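Local structure of putative adhesin (Bacteroides thetaiotaomicron, 4QDG) at residues 295-299 against 300-304; 249-252 against 253-257; 115-118 against 119-122; 164-167 against 168-171; 28-31 against 32-35. The protein probably serves in pilus assembly at the cell surface, as a lipoprotein of the FimB/Mfa2 family, whose members are fimbrial anchor proteins, and binds magnesium ions. One frame throughout, in Å; residues are numbered along the deposited sequence.

Overall arrangement
All five contacts are local, each formed where the chain turns or changes from one element to the next. Contact 2, at the start of helix 252-263, is the buried one and mostly apolar. It touches contact 1, a hairpin whose I296 and I298 pack on its helix while Y295, K297, T302 and R304 line the other face. Contact 4 leads into strand 170-176, of the same four-stranded sheet as strand 246-251 of contact 2, and combines a salt bridge with an apolar contact of V165 with F170. Contact 3 is a polar, hydrated surface turn. Contact 5, on the opposite side of the chain's centre from contact 2, spans the start of a short helix with one buried aromatic contact.

Contact 1: residues 295-299 against 300-304; sequences YIKIN and DWTVR
Y295 and R304 face each other as a non-hydrogen-bonded pair of the antiparallel hairpin 295-304, and the arginine chain crosses the tyrosine ring obliquely. From its CB outward, R304 follows this course: CB lies 3.6 Å from Y295 CE2, CG is also nearest CE2 while approaching CZ, and CD comes to Y295 OH at 3.7 Å. The R304 chain is extended from CG to NE, with CG anti to the backbone N (chi1 -179°), which carries it outward across the ring. Ring and guanidinium planes are turned 44° apart, so the two groups do not stack flat. On the same face of the hairpin T302 sits against K297, whose CG is 3.6 Å from T302 OG1. Farther out K297 lies alongside D300, but NZ stays 4.2 Å from D300 OD1, beyond a salt bridge. Four backbone hydrogen bonds close the hairpin, two in each of the pairs I296-V303 and I298-W301. The straightest runs from V303 N to I296 O (2.8 Å, 174° at the hydrogen). The reversal from I298 to W301 is a type I' turn, with N299 and D300 both at positive phi. On the other face I298 CD1 meets V303 CG2 at 4.4 Å. Strand 295-298 pairs with strand 278-285, where N299 OD1 accepts from S280 N. W301 and V303 pack on helix 252-263, and W301 NE1 bonds to D262 of that helix, so the hairpin is held to the strand by pairing and to the helix by packing.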
loop_
_atom_site.group_PDB
_atom_site.type_symbol
_atom_site.label_atom_id
_atom_site.label_comp_id
_atom_site.label_asym_id
_atom_site.label_seq_id
_atom_site.Cartn_x
_atom_site.Cartn_y
_atom_site.Cartn_z
ATOM N N TYR A 295 10.224 -22.810 -10.304
ATOM C CA TYR A 295 10.588 -22.044 -9.106
ATOM C C TYR A 295 10.765 -20.585 -9.431
ATOM O O TYR A 295 11.287 -20.239 -10.494
ATOM C CB TYR A 295 11.899 -22.555 -8.489
ATOM C CG TYR A 295 11.870 -23.995 -8.038
ATOM C CD1 TYR A 295 12.105 -25.031 -8.935
ATOM C CD2 TYR A 295 11.632 -24.322 -6.709
ATOM C CE1 TYR A 295 12.064 -26.364 -8.528
ATOM C CE2 TYR A 295 11.596 -25.649 -6.286
ATOM C CZ TYR A 295 11.823 -26.670 -7.198
ATOM O OH TYR A 295 11.793 -27.976 -6.768
ATOM N N ILE A 296 10.317 -19.734 -8.520
ATOM C CA ILE A 296 10.480 -18.279 -8.574
ATOM C C ILE A 296 11.053 -17.813 -7.222
ATOM O O ILE A 296 11.167 -18.602 -6.275
ATOM C CB ILE A 296 9.171 -17.507 -8.959
ATOM C CG1 ILE A 296 8.026 -17.752 -7.951
ATOM C CG2 ILE A 296 8.748 -17.777 -10.428
ATOM C CD1 ILE A 296 6.910 -16.681 -7.963
ATOM N N LYS A 297 11.433 -16.557 -7.140
ATOM C CA LYS A 297 11.871 -15.963 -5.901
ATOM C C LYS A 297 10.885 -14.913 -5.506
ATOM O O LYS A 297 10.523 -14.090 -6.339
ATOM C CB LYS A 297 13.284 -15.381 -6.001
ATOM C CG LYS A 297 14.340 -16.321 -5.472
ATOM C CD LYS A 297 15.715 -15.734 -5.618
ATOM C CE LYS A 297 16.588 -16.097 -4.457
ATOM N NZ LYS A 297 18.016 -16.157 -4.850
ATOM N N ILE A 298 10.388 -14.977 -4.253
ATOM C CA ILE A 298 9.511 -13.939 -3.711
ATOM C C ILE A 298 10.226 -13.392 -2.499
ATOM O O ILE A 298 10.579 -14.170 -1.621
ATOM C CB ILE A 298 8.065 -14.379 -3.412
ATOM C CG1 ILE A 298 7.456 -15.110 -4.616
ATOM C CG2 ILE A 298 7.233 -13.158 -2.992
ATOM C CD1 ILE A 298 6.054 -15.604 -4.427
ATOM N N ASN A 299 10.481 -12.070 -2.468
ATOM C CA ASN A 299 11.171 -11.382 -1.371
ATOM C C ASN A 299 12.447 -12.126 -0.952
ATOM O O ASN A 299 12.711 -12.314 0.232
ATOM C CB ASN A 299 10.220 -11.140 -0.177
ATOM C CG ASN A 299 9.065 -10.232 -0.539
ATOM O OD1 ASN A 299 9.014 -9.678 -1.623
ATOM N ND2 ASN A 299 8.098 -10.086 0.322
ATOM N N ASP A 300 13.244 -12.526 -1.956
ATOM C CA ASP A 300 14.537 -13.227 -1.849
ATOM C C ASP A 300 14.371 -14.674 -1.336
ATOM O O ASP A 300 15.354 -15.316 -1.007
ATOM C CB ASP A 300 15.531 -12.426 -0.973
ATOM C CG ASP A 300 17.007 -12.711 -1.255
ATOM O OD1 ASP A 300 17.393 -12.763 -2.459
ATOM O OD2 ASP A 300 17.785 -12.848 -0.276
ATOM N N TRP A 301 13.152 -15.208 -1.316
ATOM C CA TRP A 301 12.951 -16.578 -0.854
ATOM C C TRP A 301 12.479 -17.446 -2.046
ATOM O O TRP A 301 11.556 -17.058 -2.749
ATOM C CB TRP A 301 11.977 -16.597 0.336
ATOM C CG TRP A 301 11.598 -17.966 0.788
ATOM C CD1 TRP A 301 10.481 -18.673 0.436
ATOM C CD2 TRP A 301 12.385 -18.834 1.607
ATOM N NE1 TRP A 301 10.523 -19.930 0.998
ATOM C CE2 TRP A 301 11.680 -20.055 1.726
ATOM C CE3 TRP A 301 13.603 -18.680 2.296
ATOM C CZ2 TRP A 301 12.165 -21.128 2.489
ATOM C CZ3 TRP A 301 14.091 -19.746 3.041
ATOM C CH2 TRP A 301 13.369 -20.946 3.150
ATOM N N THR A 302 13.146 -18.586 -2.292
ATOM C CA THR A 302 12.812 -19.477 -3.410
ATOM C C THR A 302 11.524 -20.260 -3.105
ATOM O O THR A 302 11.422 -20.951 -2.091
ATOM C CB THR A 302 13.985 -20.402 -3.757
ATOM O OG1 THR A 302 15.104 -19.582 -4.083
ATOM C CG2 THR A 302 13.686 -21.287 -4.959
ATOM N N VAL A 303 10.537 -20.120 -3.995
ATOM C CA VAL A 303 9.228 -20.757 -3.873
ATOM C C VAL A 303 8.969 -21.691 -5.074
ATOM O O VAL A 303 9.143 -21.281 -6.225
ATOM C CB VAL A 303 8.121 -19.672 -3.757
ATOM C CG1 VAL A 303 6.729 -20.276 -3.870
ATOM C CG2 VAL A 303 8.252 -18.877 -2.468
ATOM N N ARG A 304 8.530 -22.932 -4.793
ATOM C CA ARG A 304 8.107 -23.894 -5.796
ATOM C C ARG A 304 6.670 -23.561 -6.200
ATOM O O ARG A 304 5.827 -23.408 -5.324
ATOM C CB ARG A 304 8.216 -25.320 -5.248
ATOM C CG ARG A 304 7.816 -26.367 -6.272
ATOM C CD ARG A 304 8.180 -27.733 -5.800
ATOM N NE ARG A 304 7.462 -28.763 -6.538
ATOM C CZ ARG A 304 6.531 -29.541 -5.996
ATOM N NH1 ARG A 304 6.214 -29.414 -4.708
ATOM N NH2 ARG A 304 5.938 -30.479 -6.723
#

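Contact 2: residues 249-252 against 253-257; sequences NIPL and INYLL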
loop_
_atom_site.group_PDB
_atom_site.type_symbol
_atom_site.label_atom_id
_atom_site.label_comp_id
_atom_site.label_asym_id
_atom_site.label_seq_id
_atom_site.Cartn_x
_atom_site.Cartn_y
_atom_site.Cartn_z
ATOM N N ASN A 249 1.433 -14.544 -16.831
ATOM C CA ASN A 249 0.069 -14.103 -16.604
ATOM C C ASN A 249 -0.445 -14.893 -15.434
ATOM O O ASN A 249 -0.981 -15.997 -15.595
ATOM C CB ASN A 249 -0.830 -14.244 -17.837
ATOM C CG ASN A 249 -2.220 -13.688 -17.617
ATOM O OD1 ASN A 249 -2.404 -12.567 -17.155
ATOM N ND2 ASN A 249 -3.225 -14.442 -17.991
ATOM N N ILE A 250 -0.250 -14.337 -14.240
ATOM C CA ILE A 250 -0.539 -15.068 -13.019
ATOM C C ILE A 250 -1.484 -14.342 -12.083
ATOM O O ILE A 250 -1.511 -13.108 -12.073
ATOM C CB ILE A 250 0.822 -15.324 -12.273
ATOM C CG1 ILE A 250 1.558 -13.989 -11.932
ATOM C CG2 ILE A 250 1.733 -16.289 -13.051
ATOM C CD1 ILE A 250 2.289 -13.962 -10.684
ATOM N N PRO A 251 -2.190 -15.094 -11.206
ATOM C CA PRO A 251 -2.949 -14.425 -10.142
ATOM C C PRO A 251 -1.932 -14.008 -9.066
ATOM O O PRO A 251 -1.435 -14.832 -8.288
ATOM C CB PRO A 251 -3.966 -15.490 -9.692
ATOM C CG PRO A 251 -3.434 -16.803 -10.198
ATOM C CD PRO A 251 -2.250 -16.574 -11.071
ATOM N N LEU A 252 -1.568 -12.722 -9.101
ATOM C CA LEU A 252 -0.575 -12.072 -8.261
ATOM C C LEU A 252 -0.710 -12.389 -6.748
ATOM O O LEU A 252 0.303 -12.681 -6.119
ATOM C CB LEU A 252 -0.634 -10.539 -8.484
ATOM C CG LEU A 252 0.250 -9.633 -7.596
ATOM C CD1 LEU A 252 1.758 -9.929 -7.771
ATOM C CD2 LEU A 252 0.006 -8.199 -7.923
ATOM N N ILE A 253 -1.926 -12.330 -6.185
ATOM C CA ILE A 253 -2.163 -12.515 -4.754
ATOM C C ILE A 253 -1.867 -13.972 -4.322
ATOM O O ILE A 253 -1.163 -14.186 -3.319
ATOM C CB ILE A 253 -3.566 -12.020 -4.346
ATOM C CG1 ILE A 253 -3.599 -10.489 -4.505
ATOM C CG2 ILE A 253 -3.900 -12.440 -2.918
ATOM C CD1 ILE A 253 -4.512 -9.772 -3.746
ATOM N N ASN A 254 -2.304 -14.937 -5.124
ATOM C CA ASN A 254 -2.046 -16.362 -4.915
ATOM C C ASN A 254 -0.557 -16.680 -4.877
ATOM O O ASN A 254 -0.131 -17.476 -4.046
ATOM C CB ASN A 254 -2.693 -17.192 -6.028
ATOM C CG ASN A 254 -4.199 -17.200 -6.000
ATOM O OD1 ASN A 254 -4.860 -16.394 -5.335
ATOM N ND2 ASN A 254 -4.775 -18.077 -6.786
ATOM N N TYR A 255 0.222 -16.043 -5.762
ATOM C CA TYR A 255 1.667 -16.240 -5.867
ATOM C C TYR A 255 2.343 -15.646 -4.647
ATOM O O TYR A 255 3.141 -16.338 -4.057
ATOM C CB TYR A 255 2.208 -15.659 -7.196
ATOM C CG TYR A 255 2.172 -16.671 -8.319
ATOM C CD1 TYR A 255 0.959 -17.139 -8.825
ATOM C CD2 TYR A 255 3.344 -17.253 -8.796
ATOM C CE1 TYR A 255 0.915 -18.130 -9.807
ATOM C CE2 TYR A 255 3.310 -18.273 -9.747
ATOM C CZ TYR A 255 2.093 -18.690 -10.270
ATOM O OH TYR A 255 2.060 -19.654 -11.253
ATOM N N LEU A 256 1.903 -14.474 -4.164
ATOM C CA LEU A 256 2.523 -13.868 -2.965
ATOM C C LEU A 256 2.218 -14.676 -1.714
ATOM O O LEU A 256 3.052 -14.756 -0.821
ATOM C CB LEU A 256 2.100 -12.396 -2.739
ATOM C CG LEU A 256 2.345 -11.406 -3.870
ATOM C CD1 LEU A 256 1.733 -10.070 -3.526
ATOM C CD2 LEU A 256 3.819 -11.265 -4.182
ATOM N N LEU A 257 1.015 -15.259 -1.658
ATOM C CA LEU A 257 0.580 -16.062 -0.529
ATOM C C LEU A 257 1.345 -17.400 -0.512
ATOM O O LEU A 257 1.346 -18.036 0.530
ATOM C CB LEU A 257 -0.959 -16.265 -0.539
ATOM C CG LEU A 257 -1.839 -15.018 -0.256
ATOM C CD1 LEU A 257 -3.330 -15.342 -0.427
ATOM C CD2 LEU A 257 -1.569 -14.414 1.130
#
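I250 turns its CG1 branch into the position between its own backbone N and carbonyl carbon (chi1 59°), sending CD1 over one face of the Y255 ring. Y255, with chi1 at -89°, swings that ring back over the end of the strand. CD1 lies 3.6 Å from Y255 CG and 4.0 Å from the ring centroid, a CH-pi contact displaced toward the rim. The second branch follows the ring outward, I250 CG2 standing 3.7 Å from Y255 CZ. P251 adds its CD at 3.7 Å from Y255 CE1, while its carbonyl oxygen approaches the edge of the ring near its plane. P251 is the N-cap residue of helix 252-263. Its O accepts from Y255 N at 3.3 Å, and L252 O takes L256 N at 3.1 Å, the first two i to i+4 bonds of the helix. The flank of L256 also rests on that acceptor, CG being 3.3 Å from L252 O. M281 of strand 278-285 and W291 pack against both I250 and Y255. Strand end and helix start are therefore joined by apolar contact between side chains, with polarity confined largely to backbone groups that the helix itself pairs.

Contact 3: residues 115-118 against 119-122; sequences LTNP and RRKN
An Asx turn at N117, set in a tight turn just past the short helix 113-116, brings N117 against R119 and R120 at the protein surface. The backbone is closed by R120 N donating to N117 O at 2.8 Å, the donor standing above the carbonyl plane. The N117 side chain makes the Asx closure: OD1 accepts from R119 N at 3.0 Å, 146° at the hydrogen, two residues on. CG of N117 is anti to its backbone N (chi1 -175°), which folds the amide over the following residues. The R119 chain bends at chi3 and brings its guanidinium back across this amide, so that OD1 lies over one face, 3.1 Å above the plane. The two planes are 63° apart, and neither NE nor NH2 has the direction for a hydrogen bond to OD1. R120 keeps its CG near the amide carbon, 3.9 Å from N117 CG, before its tip departs to a salt bridge with D111. K121 runs extended the other way, its CE 3.4 Å from L115 O. One water links P118 O, to which it donates, with N122 N, from which it accepts; another bridges T116 O and, weakly, K121 NZ. The turn leads from helix 113-116 toward strand 127-137. K121 NZ bonds to T196 and its chain touches W198, while L115 packs on V193 and Y195 of strand 193-195.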
loop_
_atom_site.group_PDB
_atom_site.type_symbol
_atom_site.label_atom_id
_atom_site.label_comp_id
_atom_site.label_asym_id
_atom_site.label_seq_id
_atom_site.Cartn_x
_atom_site.Cartn_y
_atom_site.Cartn_z
ATOM N N LEU A 115 -2.134 6.919 -12.791
ATOM C CA LEU A 115 -1.963 5.690 -13.563
ATOM C C LEU A 115 -1.172 5.948 -14.841
ATOM O O LEU A 115 -0.385 5.084 -15.252
ATOM C CB LEU A 115 -3.311 5.032 -13.910
ATOM C CG LEU A 115 -4.195 4.536 -12.736
ATOM C CD1 LEU A 115 -5.579 4.161 -13.224
ATOM C CD2 LEU A 115 -3.565 3.360 -11.967
ATOM N N THR A 116 -1.352 7.140 -15.444
ATOM C CA THR A 116 -0.756 7.488 -16.727
ATOM C C THR A 116 0.418 8.489 -16.675
ATOM O O THR A 116 1.293 8.389 -17.545
ATOM C CB THR A 116 -1.832 8.024 -17.664
ATOM O OG1 THR A 116 -2.663 8.952 -16.968
ATOM C CG2 THR A 116 -2.687 6.893 -18.271
ATOM N N ASN A 117 0.422 9.482 -15.739
ATOM C CA ASN A 117 1.518 10.446 -15.715
ATOM C C ASN A 117 2.808 9.754 -15.177
ATOM O O ASN A 117 2.825 9.359 -14.019
ATOM C CB ASN A 117 1.160 11.698 -14.913
ATOM C CG ASN A 117 2.222 12.787 -14.967
ATOM O OD1 ASN A 117 3.431 12.527 -15.102
ATOM N ND2 ASN A 117 1.799 14.036 -14.867
ATOM N N PRO A 118 3.883 9.608 -15.999
ATOM C CA PRO A 118 5.089 8.883 -15.536
ATOM C C PRO A 118 5.723 9.440 -14.272
ATOM O O PRO A 118 6.302 8.687 -13.503
ATOM C CB PRO A 118 6.055 9.028 -16.717
ATOM C CG PRO A 118 5.160 9.187 -17.906
ATOM C CD PRO A 118 4.028 10.020 -17.415
ATOM N N ARG A 119 5.583 10.750 -14.054
ATOM C CA ARG A 119 6.104 11.483 -12.911
ATOM C C ARG A 119 5.225 11.271 -11.667
ATOM O O ARG A 119 5.664 11.594 -10.564
ATOM C CB ARG A 119 6.232 12.975 -13.281
ATOM C CG ARG A 119 7.337 13.176 -14.326
ATOM C CD ARG A 119 7.214 14.393 -15.206
ATOM N NE ARG A 119 5.991 14.480 -16.017
ATOM C CZ ARG A 119 5.789 13.901 -17.198
ATOM N NH1 ARG A 119 6.686 13.052 -17.694
ATOM N NH2 ARG A 119 4.661 14.118 -17.865
ATOM N N ARG A 120 4.013 10.678 -11.826
ATOM C CA ARG A 120 3.085 10.420 -10.710
ATOM C C ARG A 120 2.788 8.906 -10.504
ATOM O O ARG A 120 2.077 8.569 -9.561
ATOM C CB ARG A 120 1.757 11.179 -10.924
ATOM C CG ARG A 120 1.919 12.701 -11.042
ATOM C CD ARG A 120 0.616 13.421 -10.803
ATOM N NE ARG A 120 0.165 13.212 -9.431
ATOM C CZ ARG A 120 -1.069 13.424 -8.996
ATOM N NH1 ARG A 120 -2.007 13.865 -9.825
ATOM N NH2 ARG A 120 -1.377 13.191 -7.726
ATOM N N LYS A 121 3.344 8.009 -11.349
ATOM C CA LYS A 121 3.074 6.567 -11.256
ATOM C C LYS A 121 3.533 5.960 -9.929
ATOM O O LYS A 121 2.838 5.089 -9.393
ATOM C CB LYS A 121 3.657 5.780 -12.436
ATOM C CG LYS A 121 2.903 5.995 -13.745
ATOM C CD LYS A 121 3.379 5.022 -14.804
ATOM C CE LYS A 121 2.911 5.397 -16.167
ATOM N NZ LYS A 121 3.740 4.733 -17.210
ATOM N N ASN A 122 4.668 6.430 -9.384
ATOM C CA ASN A 122 5.163 5.941 -8.098
ATOM C C ASN A 122 4.303 6.612 -7.013
ATOM O O ASN A 122 4.466 7.806 -6.742
ATOM C CB ASN A 122 6.669 6.231 -7.940
ATOM C CG ASN A 122 7.279 5.617 -6.719
ATOM O OD1 ASN A 122 6.661 4.822 -6.014
ATOM N ND2 ASN A 122 8.533 5.923 -6.474
HETATM O O HOH W 1 1.332 5.582 -19.113
HETATM O O HOH W 2 6.482 8.265 -10.702
#

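Contact 4: residues 164-167 against 168-171; sequences PVDD and KKFE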
loop_
_atom_site.group_PDB
_atom_site.type_symbol
_atom_site.label_atom_id
_atom_site.label_comp_id
_atom_site.label_asym_id
_atom_site.label_seq_id
_atom_site.Cartn_x
_atom_site.Cartn_y
_atom_site.Cartn_z
ATOM N N PRO A 164 22.075 -12.256 -20.768
ATOM C CA PRO A 164 21.272 -11.067 -20.416
ATOM C C PRO A 164 19.782 -11.129 -20.803
ATOM O O PRO A 164 19.354 -11.981 -21.583
ATOM C CB PRO A 164 21.996 -9.921 -21.127
ATOM C CG PRO A 164 22.806 -10.571 -22.189
ATOM C CD PRO A 164 23.177 -11.917 -21.698
ATOM N N VAL A 165 18.978 -10.276 -20.143
ATOM C CA VAL A 165 17.554 -10.067 -20.413
ATOM C C VAL A 165 17.397 -8.569 -20.675
ATOM O O VAL A 165 17.791 -7.757 -19.839
ATOM C CB VAL A 165 16.558 -10.594 -19.353
ATOM C CG1 VAL A 165 15.118 -10.345 -19.806
ATOM C CG2 VAL A 165 16.762 -12.074 -19.090
ATOM N N ASP A 166 16.909 -8.210 -21.876
ATOM C CA ASP A 166 16.694 -6.810 -22.241
ATOM C C ASP A 166 15.297 -6.421 -21.821
ATOM O O ASP A 166 14.329 -6.955 -22.360
ATOM C CB ASP A 166 16.918 -6.612 -23.748
ATOM C CG ASP A 166 16.674 -5.206 -24.273
ATOM O OD1 ASP A 166 16.531 -4.276 -23.447
ATOM O OD2 ASP A 166 16.677 -5.027 -25.510
ATOM N N ASP A 167 15.191 -5.498 -20.856
ATOM C CA ASP A 167 13.912 -5.024 -20.322
ATOM C C ASP A 167 13.022 -4.397 -21.392
ATOM O O ASP A 167 11.801 -4.462 -21.279
ATOM C CB ASP A 167 14.145 -3.995 -19.209
ATOM C CG ASP A 167 14.752 -2.701 -19.712
ATOM O OD1 ASP A 167 15.926 -2.720 -20.104
ATOM O OD2 ASP A 167 14.022 -1.688 -19.776
ATOM N N LYS A 168 13.644 -3.779 -22.414
ATOM C CA LYS A 168 12.976 -3.067 -23.499
ATOM C C LYS A 168 12.184 -4.017 -24.395
ATOM O O LYS A 168 11.340 -3.564 -25.169
ATOM C CB LYS A 168 13.990 -2.268 -24.332
ATOM C CG LYS A 168 14.679 -1.138 -23.559
ATOM C CD LYS A 168 15.731 -0.420 -24.431
ATOM C CE LYS A 168 17.119 -0.959 -24.223
ATOM N NZ LYS A 168 17.412 -2.117 -25.101
ATOM N N LYS A 169 12.435 -5.328 -24.284
ATOM C CA LYS A 169 11.717 -6.323 -25.065
ATOM C C LYS A 169 10.354 -6.666 -24.431
ATOM O O LYS A 169 9.583 -7.403 -25.036
ATOM C CB LYS A 169 12.583 -7.597 -25.186
ATOM C CG LYS A 169 13.762 -7.459 -26.146
ATOM C CD LYS A 169 14.466 -8.784 -26.278
ATOM C CE LYS A 169 15.259 -8.864 -27.552
ATOM N NZ LYS A 169 16.119 -10.075 -27.562
ATOM N N PHE A 170 10.067 -6.136 -23.213
ATOM C CA PHE A 170 8.894 -6.498 -22.423
ATOM C C PHE A 170 8.083 -5.364 -21.865
ATOM O O PHE A 170 8.604 -4.312 -21.513
ATOM C CB PHE A 170 9.319 -7.365 -21.226
ATOM C CG PHE A 170 10.062 -8.614 -21.618
ATOM C CD1 PHE A 170 9.373 -9.761 -21.997
ATOM C CD2 PHE A 170 11.454 -8.652 -21.592
ATOM C CE1 PHE A 170 10.058 -10.930 -22.309
ATOM C CE2 PHE A 170 12.138 -9.814 -21.945
ATOM C CZ PHE A 170 11.437 -10.946 -22.295
ATOM N N GLU A 171 6.793 -5.638 -21.741
ATOM C CA GLU A 171 5.769 -4.796 -21.154
ATOM C C GLU A 171 5.315 -5.500 -19.890
ATOM O O GLU A 171 5.093 -6.722 -19.900
ATOM C CB GLU A 171 4.606 -4.585 -22.126
ATOM C CG GLU A 171 4.869 -3.512 -23.159
ATOM C CD GLU A 171 3.764 -3.261 -24.174
ATOM O OE1 GLU A 171 2.785 -4.045 -24.229
ATOM O OE2 GLU A 171 3.896 -2.275 -24.937
#
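D166 OD1 is gripped twice by K168, by the ammonium at the end of its side chain and by its backbone N-H. NZ forms a salt bridge at 2.9 Å, meeting OD1 on the syn side and 23° out of the carboxylate plane. The backbone N of K168 reaches OD1 at 3.1 Å from the opposite face, well above that plane, making an Asx turn. A further, weak bond joins NZ to D166 OD2. The lysine returns to its near neighbour because its chain bends at both chi3 and chi4 (-95° and 87°), curling over the carboxylate. With D166 CG anti to the backbone N, the carboxylate extends over the start of the turn, and two bonds from one residue should limit its rotation. The nearby ammonium would favour the ionised carboxylate. Beneath it the chain winds through a 3-10 turn, in which K169 N donates to D166 O at 3.2 Å and F170 N to D167 O at 3.1 Å. D166 O also lies at the edge of the F170 ring, 3.4 Å from CD2. V165 CG1 approaches the same ring obliquely, 3.7 Å from CE2. The turn introduces strand 170-176: K169 pairs with K241 just before it begins, and E171 with R239 of strand 235-240. The backbone of V165 bonds to that of V215 in strand 213-223, and both V165 and F170 rest on L157 of strand 140-159.

Contact 5: residues 28-31 against 32-35; sequences ANAF and AKKV
F31 opens the single-turn helix 31-34 and V35 is where the chain leaves it, the two being joined by a straight backbone bond from V35 N to F31 O (2.8 Å, 169° at the hydrogen). One residue earlier A30 is the N-cap, and its O accepts from K34 N at 2.9 Å and, weakly, from K33 N. Ahead of the cap, N29 makes an Asx turn: its OD1 accepts from F31 N at 3.1 Å, with the donor above the amide plane, and is also held by Y21 N. A water accepts from A32 N at 2.9 Å and donates weakly to N29 O, supplying a partner for an N-H of the first turn. Among the side chains, V35 lies over one face of the F31 ring. Its CB stands 3.8 Å from the ring centroid, a CH-pi contact offset toward the rim, while CG1 and CG2 spread over CZ and CD2, each at 3.7 Å. The F31 ring comes under V35 because its CG is anti to the backbone N (chi1 -175°). K33 and K34 brush A30 with their aliphatic parts, K33 CE lying 3.9 Å from A30 CB. F19 and L60 also pack on F31. This apolar contact lies directly before D36 and C37, which bind a magnesium ion, in the chain, while the polar groups of the helix start are met by an asparagine, backbone carbonyls and water.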
loop_
_atom_site.group_PDB
_atom_site.type_symbol
_atom_site.label_atom_id
_atom_site.label_comp_id
_atom_site.label_asym_id
_atom_site.label_seq_id
_atom_site.Cartn_x
_atom_site.Cartn_y
_atom_site.Cartn_z
ATOM N N ALA A 28 7.319 -2.819 14.290
ATOM C CA ALA A 28 7.885 -1.662 14.950
ATOM C C ALA A 28 7.399 -0.360 14.322
ATOM O O ALA A 28 7.292 -0.256 13.101
ATOM C CB ALA A 28 9.416 -1.740 14.906
ATOM N N ASN A 29 7.141 0.647 15.177
ATOM C CA ASN A 29 6.628 1.955 14.780
ATOM C C ASN A 29 7.575 2.694 13.838
ATOM O O ASN A 29 8.749 2.896 14.138
ATOM C CB ASN A 29 6.292 2.826 15.999
ATOM C CG ASN A 29 5.560 4.106 15.655
ATOM O OD1 ASN A 29 4.832 4.192 14.647
ATOM N ND2 ASN A 29 5.753 5.134 16.486
ATOM N N ALA A 30 7.036 3.085 12.678
ATOM C CA ALA A 30 7.752 3.802 11.640
ATOM C C ALA A 30 6.967 5.034 11.220
ATOM O O ALA A 30 7.262 5.613 10.158
ATOM C CB ALA A 30 7.975 2.880 10.449
ATOM N N PHE A 31 5.964 5.445 12.044
ATOM C CA PHE A 31 5.114 6.602 11.761
ATOM C C PHE A 31 5.948 7.856 11.471
ATOM O O PHE A 31 5.713 8.496 10.458
ATOM C CB PHE A 31 4.128 6.904 12.924
ATOM C CG PHE A 31 3.154 8.019 12.587
ATOM C CD1 PHE A 31 3.479 9.352 12.832
ATOM C CD2 PHE A 31 1.941 7.743 11.970
ATOM C CE1 PHE A 31 2.602 10.384 12.466
ATOM C CE2 PHE A 31 1.051 8.778 11.641
ATOM C CZ PHE A 31 1.387 10.087 11.895
ATOM N N ALA A 32 6.906 8.200 12.374
ATOM C CA ALA A 32 7.757 9.389 12.293
ATOM C C ALA A 32 8.556 9.452 10.993
ATOM O O ALA A 32 8.718 10.536 10.441
ATOM C CB ALA A 32 8.704 9.454 13.488
ATOM N N LYS A 33 9.013 8.314 10.483
ATOM C CA LYS A 33 9.795 8.330 9.253
ATOM C C LYS A 33 8.947 8.125 8.005
ATOM O O LYS A 33 9.405 8.491 6.920
ATOM C CB LYS A 33 10.966 7.321 9.279
ATOM C CG LYS A 33 10.668 5.954 9.870
ATOM C CD LYS A 33 11.968 5.170 10.114
ATOM C CE LYS A 33 11.746 3.859 10.849
ATOM N NZ LYS A 33 12.964 3.000 10.855
ATOM N N LYS A 34 7.703 7.612 8.132
ATOM C CA LYS A 34 6.905 7.342 6.931
ATOM C C LYS A 34 5.721 8.268 6.713
ATOM O O LYS A 34 5.408 8.515 5.559
ATOM C CB LYS A 34 6.417 5.874 6.908
ATOM C CG LYS A 34 7.542 4.803 6.942
ATOM C CD LYS A 34 8.646 5.013 5.908
ATOM C CE LYS A 34 8.666 4.015 4.780
ATOM N NZ LYS A 34 8.637 4.683 3.444
ATOM N N VAL A 35 5.052 8.784 7.770
ATOM C CA VAL A 35 3.845 9.613 7.567
ATOM C C VAL A 35 4.168 11.087 7.738
ATOM O O VAL A 35 4.357 11.551 8.857
ATOM C CB VAL A 35 2.657 9.166 8.462
ATOM C CG1 VAL A 35 1.400 9.980 8.150
ATOM C CG2 VAL A 35 2.383 7.673 8.302
HETATM O O HOH W 3 8.231 6.276 14.130
#